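Local coordinates for protein 3,4-dihydroxybenzoate decarboxylase (Enterobacter cloacae, PDB 5NY5) that catalyses the decarboxylation of 3,4-dihydroxybenzoate and the reverse para-carboxylation of catechols, as a UbiD-family enzyme dependent on prenylated flavin, at residues Leu164-Ile169 with Tyr231-Val236. Numbering follows the deposited sequence.
Sequences LTDVTI and YNELGV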
loop_
_atom_site.group_PDB
_atom_site.type_symbol
_atom_site.label_atom_id
_atom_site.label_comp_id
_atom_site.label_asym_id
_atom_site.label_seq_id
_atom_site.Cartn_x
_atom_site.Cartn_y
_atom_site.Cartn_z
ATOM N N LEU A 164 44.888 4.448 -28.531
ATOM C CA LEU A 164 43.609 4.466 -27.833
ATOM C C LEU A 164 42.919 5.794 -28.111
ATOM O O LEU A 164 43.416 6.851 -27.708
ATOM C CB LEU A 164 43.810 4.265 -26.332
ATOM C CG LEU A 164 44.497 2.961 -25.931
ATOM C CD1 LEU A 164 44.898 2.995 -24.465
ATOM C CD2 LEU A 164 43.585 1.778 -26.213
ATOM N N THR A 165 41.777 5.737 -28.792
ATOM C CA THR A 165 41.075 6.927 -29.243
ATOM C C THR A 165 39.657 6.958 -28.688
ATOM O O THR A 165 39.093 5.930 -28.299
ATOM C CB THR A 165 41.022 6.992 -30.774
ATOM O OG1 THR A 165 40.215 5.916 -31.270
ATOM C CG2 THR A 165 42.418 6.880 -31.361
ATOM N N ASP A 166 39.083 8.158 -28.664
ATOM C CA ASP A 166 37.708 8.348 -28.224
ATOM C C ASP A 166 37.101 9.508 -28.995
ATOM O O ASP A 166 37.687 10.593 -29.048
ATOM C CB ASP A 166 37.638 8.622 -26.718
ATOM C CG ASP A 166 36.214 8.687 -26.206
ATOM O OD1 ASP A 166 35.387 7.859 -26.643
ATOM O OD2 ASP A 166 35.921 9.567 -25.370
ATOM N N VAL A 167 35.938 9.276 -29.598
ATOM C CA VAL A 167 35.188 10.317 -30.288
ATOM C C VAL A 167 33.824 10.429 -29.620
ATOM O O VAL A 167 33.180 9.413 -29.329
ATOM C CB VAL A 167 35.078 10.038 -31.802
ATOM C CG1 VAL A 167 36.170 9.069 -32.253
ATOM C CG2 VAL A 167 33.701 9.545 -32.211
ATOM N N THR A 168 33.411 11.661 -29.330
ATOM C CA THR A 168 32.215 11.908 -28.539
ATOM C C THR A 168 31.614 13.249 -28.936
ATOM O O THR A 168 32.210 14.022 -29.690
ATOM C CB THR A 168 32.520 11.896 -27.036
ATOM O OG1 THR A 168 33.795 12.508 -26.801
ATOM C CG2 THR A 168 32.528 10.479 -26.492
ATOM N N ILE A 169 30.425 13.521 -28.405
ATOM C CA ILE A 169 29.703 14.763 -28.655
ATOM C C ILE A 169 29.635 15.551 -27.356
ATOM O O ILE A 169 29.188 15.030 -26.327
ATOM C CB ILE A 169 28.294 14.497 -29.211
ATOM C CG1 ILE A 169 28.380 13.712 -30.521
ATOM C CG2 ILE A 169 27.550 15.807 -29.425
ATOM C CD1 ILE A 169 27.055 13.562 -31.238
ATOM N N TYR A 231 39.131 4.868 -33.726
ATOM C CA TYR A 231 38.071 5.875 -33.806
ATOM C C TYR A 231 36.739 5.203 -34.132
ATOM O O TYR A 231 36.027 5.580 -35.064
ATOM C CB TYR A 231 38.410 6.956 -34.836
ATOM C CG TYR A 231 39.697 7.708 -34.570
ATOM C CD1 TYR A 231 39.720 8.809 -33.724
ATOM C CD2 TYR A 231 40.887 7.326 -35.178
ATOM C CE1 TYR A 231 40.891 9.501 -33.484
ATOM C CE2 TYR A 231 42.062 8.013 -34.944
ATOM C CZ TYR A 231 42.059 9.098 -34.097
ATOM O OH TYR A 231 43.224 9.785 -33.861
ATOM N N ASN A 232 36.407 4.182 -33.336
ATOM C CA ASN A 232 35.437 3.176 -33.753
ATOM C C ASN A 232 34.016 3.710 -33.866
ATOM O O ASN A 232 33.216 3.136 -34.613
ATOM C CB ASN A 232 35.476 1.996 -32.785
ATOM C CG ASN A 232 36.853 1.363 -32.699
ATOM O OD1 ASN A 232 37.688 1.767 -31.887
ATOM N ND2 ASN A 232 37.098 0.367 -33.542
ATOM N N GLU A 233 33.673 4.784 -33.153
ATOM C CA GLU A 233 32.331 5.333 -33.290
ATOM C C GLU A 233 32.072 5.854 -34.696
ATOM O O GLU A 233 30.911 5.988 -35.092
ATOM C CB GLU A 233 32.098 6.442 -32.264
ATOM C CG GLU A 233 32.043 5.960 -30.825
ATOM C CD GLU A 233 33.410 5.881 -30.180
ATOM O OE1 GLU A 233 33.642 6.608 -29.191
ATOM O OE2 GLU A 233 34.255 5.102 -30.666
ATOM N N LEU A 234 33.130 6.142 -35.457
ATOM C CA LEU A 234 32.984 6.529 -36.852
ATOM C C LEU A 234 32.682 5.344 -37.756
ATOM O O LEU A 234 32.253 5.547 -38.898
ATOM C CB LEU A 234 34.250 7.233 -37.337
ATOM C CG LEU A 234 34.634 8.520 -36.606
ATOM C CD1 LEU A 234 35.939 9.073 -37.145
ATOM C CD2 LEU A 234 33.530 9.551 -36.732
ATOM N N GLY A 235 32.899 4.118 -37.277
ATOM C CA GLY A 235 32.628 2.946 -38.088
ATOM C C GLY A 235 31.166 2.757 -38.421
ATOM O O GLY A 235 30.847 2.119 -39.430
ATOM N N VAL A 236 30.269 3.299 -37.597
ATOM C CA VAL A 236 28.842 3.197 -37.879
ATOM C C VAL A 236 28.488 4.022 -39.108
ATOM O O VAL A 236 27.796 3.549 -40.016
ATOM C CB VAL A 236 28.022 3.628 -36.652
ATOM C CG1 VAL A 236 26.552 3.294 -36.849
ATOM C CG2 VAL A 236 28.562 2.968 -35.395
HETATM O O HOH W 1 35.495 5.544 -27.642
#
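Thr165 meets Tyr231 in two ways. Its OG1 accepts a hydrogen bond from Tyr231 N at 2.9 Å, bent to 143° at the hydrogen. A chi1 of 66° points OG1 at that N-H and leaves Thr165 CG2, anti to the carbonyl carbon, over one face of the Tyr231 ring, 3.7 Å from the centroid and 17° off the normal, a CH-pi contact; the phenol OH is hydrogen-bonded to Glu255. The side chain of Asp166 sets out away from 231-236, but its carboxylate comes back toward Glu233. A water donates to Asp166 OD1 at 2.5 Å and to Glu233 OE1 at 2.6 Å, while Asp166 OD2 takes the N-H of Ile190. Val167 points toward the type I turn Tyr231-Leu234, closed by Leu234 N to Tyr231 O. Val167 CG1 lies in the plane of the Tyr231 ring at its edge, 3.9 Å from Tyr231 CD1, and Val167 CG2 packs 3.5 Å from Glu233 CB. Glu233 OE1 has Arg188 as a weak, long partner. Asp166 and Glu233, with His189, are manganese ligands of this enzyme; no metal is bound in this chain. Asp166 OD1 and Glu233 OE1, 3.3 Å apart and turned to one water, are consistent with that water standing near the metal position.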